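Core protein VP4 (Bluetongue virus, PDB 2JHP) caps viral RNA as a multifunctional enzyme of the inner capsid, and here holds S-adenosyl-L-homocysteine and guanine. Local coordinates at residues A[396-401]-A[415-420]; A[406-411]-A[425-430]. All coordinates share one frame; numbering follows the deposited sequence.

Contact 1: A[396-401]-A[415-420]; sequences NGLLHE and RCNMGL. With SAH (S-adenosyl-L-homocysteine), chain B.
Leu-398 and Leu-420 touch through their CD1 atoms, 4.0 Å apart, at the adenine end of a cofactor pocket. The domain has the Rossmann-like methyltransferase fold. Segments 396-401 and 415-420 are loops either side of strand 406-408, and the cofactor's adenine bridges them. Asn-417 does most on the second loop. From its CB, CG turns anti to the carbonyl carbon (chi1 -54°), and this brings the amide to the adenine. CG lies 3.3 Å from SAH N6. Beyond it the amide branches. OD1 accepts from SAH N6 at 2.8 Å, while ND2 donates to SAH N7 at 3.0 Å. Such a two-bond match reads the edge of adenine that carries N6 and N7. ND2 also bonds to Leu-412 O, which helps fix the amide's rotation. The Leu-398 side chain slants past that of Asn-417, its CD1 4.0 Å from Asn-417 OD1, and also packs on SAH N6 at 3.6 Å. From the first loop, the backbone N of Gly-397 donates to SAH N1. The same N6 also donates to Asn-396 OD1, at 3.1 Å. That oxygen closes an Asx turn as well: it accepts from Leu-398 N, 29° out of the carbonyl plane.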
loop_
_atom_site.group_PDB
_atom_site.type_symbol
_atom_site.label_atom_id
_atom_site.label_comp_id
_atom_site.label_asym_id
_atom_site.label_seq_id
_atom_site.Cartn_x
_atom_site.Cartn_y
_atom_site.Cartn_z
ATOM N N ASN A 396 -1.326 16.849 -3.458
ATOM C CA ASN A 396 -2.640 16.233 -3.614
ATOM C C ASN A 396 -2.764 15.539 -4.970
ATOM O O ASN A 396 -2.790 16.189 -6.023
ATOM C CB ASN A 396 -3.768 17.259 -3.422
ATOM C CG ASN A 396 -5.165 16.615 -3.350
ATOM O OD1 ASN A 396 -5.422 15.551 -3.940
ATOM N ND2 ASN A 396 -6.078 17.269 -2.628
ATOM N N GLY A 397 -2.875 14.216 -4.919
ATOM C CA GLY A 397 -2.913 13.371 -6.096
ATOM C C GLY A 397 -3.891 13.827 -7.152
ATOM O O GLY A 397 -3.567 13.803 -8.343
ATOM N N LEU A 398 -5.077 14.255 -6.713
ATOM C CA LEU A 398 -6.149 14.661 -7.623
ATOM C C LEU A 398 -5.799 15.939 -8.359
ATOM O O LEU A 398 -6.281 16.169 -9.462
ATOM C CB LEU A 398 -7.465 14.855 -6.874
ATOM C CG LEU A 398 -7.984 13.718 -5.996
ATOM C CD1 LEU A 398 -8.980 14.257 -4.980
ATOM C CD2 LEU A 398 -8.590 12.608 -6.829
ATOM N N LEU A 399 -4.952 16.768 -7.756
ATOM C CA LEU A 399 -4.636 18.080 -8.324
ATOM C C LEU A 399 -3.279 18.119 -9.012
ATOM O O LEU A 399 -2.927 19.109 -9.644
ATOM C CB LEU A 399 -4.704 19.159 -7.238
ATOM C CG LEU A 399 -6.020 19.312 -6.466
ATOM C CD1 LEU A 399 -5.779 20.039 -5.143
ATOM C CD2 LEU A 399 -7.061 20.028 -7.324
ATOM N N HIS A 400 -2.520 17.038 -8.890
ATOM C CA HIS A 400 -1.188 16.982 -9.461
ATOM C C HIS A 400 -1.241 16.529 -10.919
ATOM O O HIS A 400 -1.777 15.458 -11.230
ATOM C CB HIS A 400 -0.313 16.048 -8.623
ATOM C CG HIS A 400 1.094 15.931 -9.112
ATOM N ND1 HIS A 400 1.517 14.899 -9.921
ATOM C CD2 HIS A 400 2.179 16.715 -8.902
ATOM C CE1 HIS A 400 2.800 15.056 -10.196
ATOM N NE2 HIS A 400 3.226 16.149 -9.587
ATOM N N GLU A 401 -0.705 17.358 -11.813
ATOM C CA GLU A 401 -0.531 16.966 -13.210
ATOM C C GLU A 401 0.894 16.446 -13.403
ATOM O O GLU A 401 1.856 17.137 -13.087
ATOM C CB GLU A 401 -0.836 18.129 -14.164
ATOM C CG GLU A 401 -1.094 17.683 -15.611
ATOM C CD GLU A 401 -1.863 18.708 -16.439
ATOM O OE1 GLU A 401 -2.822 19.316 -15.912
ATOM O OE2 GLU A 401 -1.516 18.894 -17.628
ATOM N N ARG A 415 -12.240 9.151 2.788
ATOM C CA ARG A 415 -13.346 10.044 3.094
ATOM C C ARG A 415 -13.024 11.533 2.862
ATOM O O ARG A 415 -13.928 12.325 2.570
ATOM C CB ARG A 415 -13.856 9.785 4.510
ATOM C CG ARG A 415 -15.313 10.168 4.718
ATOM C CD ARG A 415 -15.969 9.354 5.841
ATOM N NE ARG A 415 -15.994 7.923 5.518
ATOM C CZ ARG A 415 -17.000 7.299 4.907
ATOM N NH1 ARG A 415 -18.097 7.960 4.548
ATOM N NH2 ARG A 415 -16.911 6.001 4.663
ATOM N N CYS A 416 -11.746 11.900 2.967
ATOM C CA CYS A 416 -11.293 13.265 2.664
ATOM C C CYS A 416 -11.472 13.680 1.191
ATOM O O CYS A 416 -11.269 14.842 0.855
ATOM C CB CYS A 416 -9.828 13.442 3.071
ATOM S SG CYS A 416 -8.669 12.513 2.043
ATOM N N ASN A 417 -11.844 12.736 0.328
ATOM C CA ASN A 417 -12.055 13.002 -1.106
ATOM C C ASN A 417 -13.514 12.883 -1.556
ATOM O O ASN A 417 -13.811 12.890 -2.757
ATOM C CB ASN A 417 -11.174 12.081 -1.962
ATOM C CG ASN A 417 -9.715 12.167 -1.585
ATOM O OD1 ASN A 417 -9.245 13.213 -1.153
ATOM N ND2 ASN A 417 -8.991 11.063 -1.734
ATOM N N MET A 418 -14.415 12.775 -0.586
ATOM C CA MET A 418 -15.833 12.635 -0.854
ATOM C C MET A 418 -16.365 13.749 -1.757
ATOM O O MET A 418 -16.000 14.924 -1.605
ATOM C CB MET A 418 -16.591 12.638 0.463
ATOM C CG MET A 418 -17.863 11.827 0.449
ATOM S SD MET A 418 -18.228 11.279 2.121
ATOM C CE MET A 418 -18.777 12.810 2.898
ATOM N N GLY A 419 -17.231 13.362 -2.694
ATOM C CA GLY A 419 -17.856 14.298 -3.629
ATOM C C GLY A 419 -16.922 14.829 -4.704
ATOM O O GLY A 419 -17.139 15.916 -5.230
ATOM N N LEU A 420 -15.872 14.077 -5.023
ATOM C CA LEU A 420 -14.891 14.519 -6.013
ATOM C C LEU A 420 -14.653 13.429 -7.051
ATOM O O LEU A 420 -13.546 13.277 -7.572
ATOM C CB LEU A 420 -13.575 14.955 -5.348
ATOM C CG LEU A 420 -13.595 15.960 -4.190
ATOM C CD1 LEU A 420 -12.194 16.216 -3.696
ATOM C CD2 LEU A 420 -14.235 17.258 -4.595
HETATM N N SAH B . -0.913 4.439 -1.146
HETATM C CA SAH B . -0.414 3.634 0.012
HETATM C CB SAH B . -1.048 3.981 1.363
HETATM C CG SAH B . -2.436 4.589 1.421
HETATM S SD SAH B . -2.786 5.210 3.089
HETATM C C SAH B . -0.471 2.136 -0.243
HETATM O O SAH B . -0.138 1.676 -1.338
HETATM O OXT SAH B . -0.813 1.352 0.642
HETATM C "C5'" SAH B . -3.705 6.606 2.379
HETATM C "C4'" SAH B . -2.924 7.909 2.411
HETATM O "O4'" SAH B . -3.266 8.725 1.308
HETATM C "C3'" SAH B . -3.196 8.723 3.673
HETATM O "O3'" SAH B . -1.945 9.229 4.108
HETATM C "C2'" SAH B . -4.066 9.878 3.198
HETATM O "O2'" SAH B . -3.835 11.067 3.905
HETATM C "C1'" SAH B . -3.609 10.035 1.748
HETATM N N9 SAH B . -4.624 10.681 0.885
HETATM C C8 SAH B . -5.990 10.525 0.936
HETATM N N7 SAH B . -6.551 11.301 -0.027
HETATM C C5 SAH B . -5.567 11.950 -0.692
HETATM C C6 SAH B . -5.572 12.852 -1.760
HETATM N N6 SAH B . -6.721 13.223 -2.321
HETATM N N1 SAH B . -4.379 13.354 -2.248
HETATM C C2 SAH B . -3.181 12.963 -1.676
HETATM N N3 SAH B . -3.171 12.070 -0.619
HETATM C C4 SAH B . -4.344 11.570 -0.129
#

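Contact 2: A[406-411]-A[425-430]; sequences RADLFY and YEVMKK. With SAH (S-adenosyl-L-homocysteine), chain B; GUN (guanine), chain E.
Val-427 presses its CG1 methyl onto the carboxylate of Asp-408, 3.4 Å from CG. This is the tight part of a beta-alpha-beta unit in the methyltransferase sheet, made of strand 406-408, helix 421-430 and strand 433-437. The short axes of strand 406-408 and helix 425-430 approach to 9.1 Å, at 133° between their directions. The two side chains meet head-on, and the methyl lies within 3.8 Å of CB and both oxygens as well as CG.

The acid is already occupied on its polar edge. Arg-406 grips it side-on with two nitrogens. Arg-406 NE donates at 2.8 Å to the syn lone pair of Asp-408 OD2, and NH2 forms a salt bridge with OD1. The chain of Arg-406 bends at chi3 (-70°) to bring this edge round. OD2 also bonds to Ser-431 OG, just after the helix segment. Both carboxylate oxygens of this buried acid thus accept hydrogen bonds, and the positive partner probably favours an ionised acid.

The loose side is at Lys-430, which is partly exposed. Its extended chain passes obliquely by Arg-406, with NZ 3.7 Å from NH1. These like charges make no bond.

Past the strand, the chain enters the ligand site. Leu-409 O accepts from the amino N of SAH. Phe-410 turns one ring face to guanine, whose N1 lies 3.9 Å above it toward the rim. Tyr-411 CD1 is 3.4 Å from SAH C5, and its OH donates to Asp-408 OD1 on the anti side, at 2.7 Å.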
loop_
_atom_site.group_PDB
_atom_site.type_symbol
_atom_site.label_atom_id
_atom_site.label_comp_id
_atom_site.label_asym_id
_atom_site.label_seq_id
_atom_site.Cartn_x
_atom_site.Cartn_y
_atom_site.Cartn_z
ATOM N N ARG A 406 2.381 7.186 -13.446
ATOM C CA ARG A 406 1.998 7.310 -12.047
ATOM C C ARG A 406 1.192 6.116 -11.536
ATOM O O ARG A 406 0.572 5.413 -12.312
ATOM C CB ARG A 406 1.195 8.594 -11.847
ATOM C CG ARG A 406 -0.076 8.660 -12.681
ATOM C CD ARG A 406 -0.880 9.945 -12.438
ATOM N NE ARG A 406 -1.496 9.994 -11.105
ATOM C CZ ARG A 406 -1.924 11.111 -10.522
ATOM N NH1 ARG A 406 -1.796 12.292 -11.128
ATOM N NH2 ARG A 406 -2.483 11.054 -9.325
ATOM N N ALA A 407 1.212 5.910 -10.222
ATOM C CA ALA A 407 0.393 4.908 -9.539
ATOM C C ALA A 407 -0.443 5.584 -8.455
ATOM O O ALA A 407 -0.014 6.569 -7.848
ATOM C CB ALA A 407 1.269 3.822 -8.921
ATOM N N ASP A 408 -1.632 5.045 -8.198
ATOM C CA ASP A 408 -2.598 5.721 -7.319
ATOM C C ASP A 408 -3.329 4.749 -6.379
ATOM O O ASP A 408 -4.546 4.556 -6.449
ATOM C CB ASP A 408 -3.551 6.557 -8.169
ATOM C CG ASP A 408 -2.844 7.730 -8.836
ATOM O OD1 ASP A 408 -2.765 8.806 -8.198
ATOM O OD2 ASP A 408 -2.372 7.573 -9.992
ATOM N N LEU A 409 -2.545 4.135 -5.505
ATOM C CA LEU A 409 -2.995 2.982 -4.755
ATOM C C LEU A 409 -3.575 3.366 -3.379
ATOM O O LEU A 409 -2.945 4.081 -2.606
ATOM C CB LEU A 409 -1.847 1.974 -4.627
ATOM C CG LEU A 409 -1.295 1.351 -5.914
ATOM C CD1 LEU A 409 0.031 0.681 -5.704
ATOM C CD2 LEU A 409 -2.294 0.373 -6.485
ATOM N N PHE A 410 -4.800 2.909 -3.132
ATOM C CA PHE A 410 -5.443 2.928 -1.830
ATOM C C PHE A 410 -5.524 4.309 -1.188
ATOM O O PHE A 410 -5.023 4.510 -0.086
ATOM C CB PHE A 410 -4.772 1.935 -0.846
ATOM C CG PHE A 410 -4.611 0.551 -1.382
ATOM C CD1 PHE A 410 -3.362 0.092 -1.761
ATOM C CD2 PHE A 410 -5.703 -0.296 -1.497
ATOM C CE1 PHE A 410 -3.200 -1.184 -2.255
ATOM C CE2 PHE A 410 -5.552 -1.591 -1.985
ATOM C CZ PHE A 410 -4.298 -2.033 -2.369
ATOM N N TYR A 411 -6.155 5.253 -1.873
ATOM C CA TYR A 411 -6.316 6.583 -1.316
ATOM C C TYR A 411 -7.501 7.331 -1.913
ATOM O O TYR A 411 -8.196 8.064 -1.208
ATOM C CB TYR A 411 -5.006 7.394 -1.430
ATOM C CG TYR A 411 -4.776 8.138 -2.735
ATOM C CD1 TYR A 411 -5.297 9.418 -2.926
ATOM C CD2 TYR A 411 -4.009 7.574 -3.760
ATOM C CE1 TYR A 411 -5.075 10.120 -4.116
ATOM C CE2 TYR A 411 -3.776 8.264 -4.964
ATOM C CZ TYR A 411 -4.305 9.535 -5.134
ATOM O OH TYR A 411 -4.108 10.226 -6.311
ATOM N N TYR A 425 -12.216 9.848 -11.197
ATOM C CA TYR A 425 -12.279 9.149 -12.481
ATOM C C TYR A 425 -11.216 9.655 -13.459
ATOM O O TYR A 425 -10.667 8.884 -14.240
ATOM C CB TYR A 425 -13.695 9.221 -13.079
ATOM C CG TYR A 425 -14.702 8.384 -12.318
ATOM C CD1 TYR A 425 -15.776 8.974 -11.639
ATOM C CD2 TYR A 425 -14.566 6.997 -12.254
ATOM C CE1 TYR A 425 -16.695 8.188 -10.912
ATOM C CE2 TYR A 425 -15.478 6.210 -11.520
ATOM C CZ TYR A 425 -16.531 6.807 -10.869
ATOM O OH TYR A 425 -17.385 5.994 -10.186
ATOM N N GLU A 426 -10.909 10.947 -13.378
ATOM C CA GLU A 426 -9.843 11.554 -14.169
ATOM C C GLU A 426 -8.490 10.913 -13.846
ATOM O O GLU A 426 -7.667 10.719 -14.737
ATOM C CB GLU A 426 -9.799 13.068 -13.941
ATOM C CG GLU A 426 -9.211 13.879 -15.088
ATOM C CD GLU A 426 -10.272 14.515 -15.988
ATOM O OE1 GLU A 426 -11.244 15.093 -15.441
ATOM O OE2 GLU A 426 -10.130 14.462 -17.240
ATOM N N VAL A 427 -8.262 10.569 -12.580
ATOM C CA VAL A 427 -7.069 9.802 -12.207
ATOM C C VAL A 427 -7.087 8.374 -12.782
ATOM O O VAL A 427 -6.111 7.930 -13.392
ATOM C CB VAL A 427 -6.863 9.755 -10.680
ATOM C CG1 VAL A 427 -5.768 8.771 -10.317
ATOM C CG2 VAL A 427 -6.530 11.128 -10.153
ATOM N N MET A 428 -8.204 7.671 -12.599
ATOM C CA MET A 428 -8.358 6.303 -13.108
ATOM C C MET A 428 -8.257 6.188 -14.655
ATOM O O MET A 428 -7.987 5.114 -15.183
ATOM C CB MET A 428 -9.648 5.669 -12.573
ATOM C CG MET A 428 -9.823 5.815 -11.052
ATOM S SD MET A 428 -10.847 4.576 -10.220
ATOM C CE MET A 428 -12.100 4.242 -11.453
ATOM N N LYS A 429 -8.443 7.299 -15.358
ATOM C CA LYS A 429 -8.298 7.326 -16.809
ATOM C C LYS A 429 -6.821 7.350 -17.259
ATOM O O LYS A 429 -6.493 6.904 -18.357
ATOM C CB LYS A 429 -9.089 8.529 -17.366
ATOM C CG LYS A 429 -9.124 8.754 -18.851
ATOM C CD LYS A 429 -10.030 9.960 -19.042
ATOM C CE LYS A 429 -10.494 10.174 -20.467
ATOM N NZ LYS A 429 -9.672 11.255 -21.059
ATOM N N LYS A 430 -5.934 7.847 -16.396
ATOM C CA LYS A 430 -4.530 8.054 -16.775
ATOM C C LYS A 430 -3.521 7.318 -15.887
ATOM O O LYS A 430 -2.343 7.230 -16.227
ATOM C CB LYS A 430 -4.193 9.558 -16.853
ATOM C CG LYS A 430 -4.402 10.344 -15.537
ATOM C CD LYS A 430 -3.959 11.806 -15.657
ATOM C CE LYS A 430 -4.029 12.532 -14.304
ATOM N NZ LYS A 430 -3.127 13.731 -14.251
HETATM N N SAH B . -0.913 4.439 -1.146
HETATM C CA SAH B . -0.414 3.634 0.012
HETATM C CB SAH B . -1.048 3.981 1.363
HETATM C CG SAH B . -2.436 4.589 1.421
HETATM S SD SAH B . -2.786 5.210 3.089
HETATM C C SAH B . -0.471 2.136 -0.243
HETATM O O SAH B . -0.138 1.676 -1.338
HETATM O OXT SAH B . -0.813 1.352 0.642
HETATM C "C5'" SAH B . -3.705 6.606 2.379
HETATM C "C4'" SAH B . -2.924 7.909 2.411
HETATM O "O4'" SAH B . -3.266 8.725 1.308
HETATM C "C3'" SAH B . -3.196 8.723 3.673
HETATM O "O3'" SAH B . -1.945 9.229 4.108
HETATM C "C2'" SAH B . -4.066 9.878 3.198
HETATM O "O2'" SAH B . -3.835 11.067 3.905
HETATM C "C1'" SAH B . -3.609 10.035 1.748
HETATM N N9 SAH B . -4.624 10.681 0.885
HETATM C C8 SAH B . -5.990 10.525 0.936
HETATM N N7 SAH B . -6.551 11.301 -0.027
HETATM C C5 SAH B . -5.567 11.950 -0.692
HETATM C C6 SAH B . -5.572 12.852 -1.760
HETATM N N6 SAH B . -6.721 13.223 -2.321
HETATM N N1 SAH B . -4.379 13.354 -2.248
HETATM C C2 SAH B . -3.181 12.963 -1.676
HETATM N N3 SAH B . -3.171 12.070 -0.619
HETATM C C4 SAH B . -4.344 11.570 -0.129
HETATM N N9 GUN E . -1.433 -2.423 2.350
HETATM C C8 GUN E . -1.300 -1.248 2.965
HETATM N N7 GUN E . -2.504 -0.687 3.103
HETATM C C5 GUN E . -3.414 -1.507 2.577
HETATM C C6 GUN E . -4.802 -1.446 2.441
HETATM O O6 GUN E . -5.433 -0.476 2.858
HETATM N N1 GUN E . -5.477 -2.506 1.822
HETATM C C2 GUN E . -4.726 -3.596 1.355
HETATM N N2 GUN E . -5.328 -4.613 0.768
HETATM N N3 GUN E . -3.390 -3.620 1.502
HETATM C C4 GUN E . -2.726 -2.615 2.096
#

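In the fold
Both contacts sit around strand 406-408 and serve the same cofactor, with centres about 10 Å apart. Contact 1 is partly buried and made of loops before and after the strand. Contact 2 is buried and joins the strand to the helix after it. Their segments alternate along the chain. Contact 1 recognises the adenine base by polar groups and adds a small apolar touch. Contact 2 rests on an ion pair under a valine, and the loop after its strand reaches the cofactor's amino group and guanine. They meet directly: Arg-406 NH2 probably donates to Gly-397 O, 3.1 Å away, so the arginine that grips Asp-408 also reaches the adenine-binding loop.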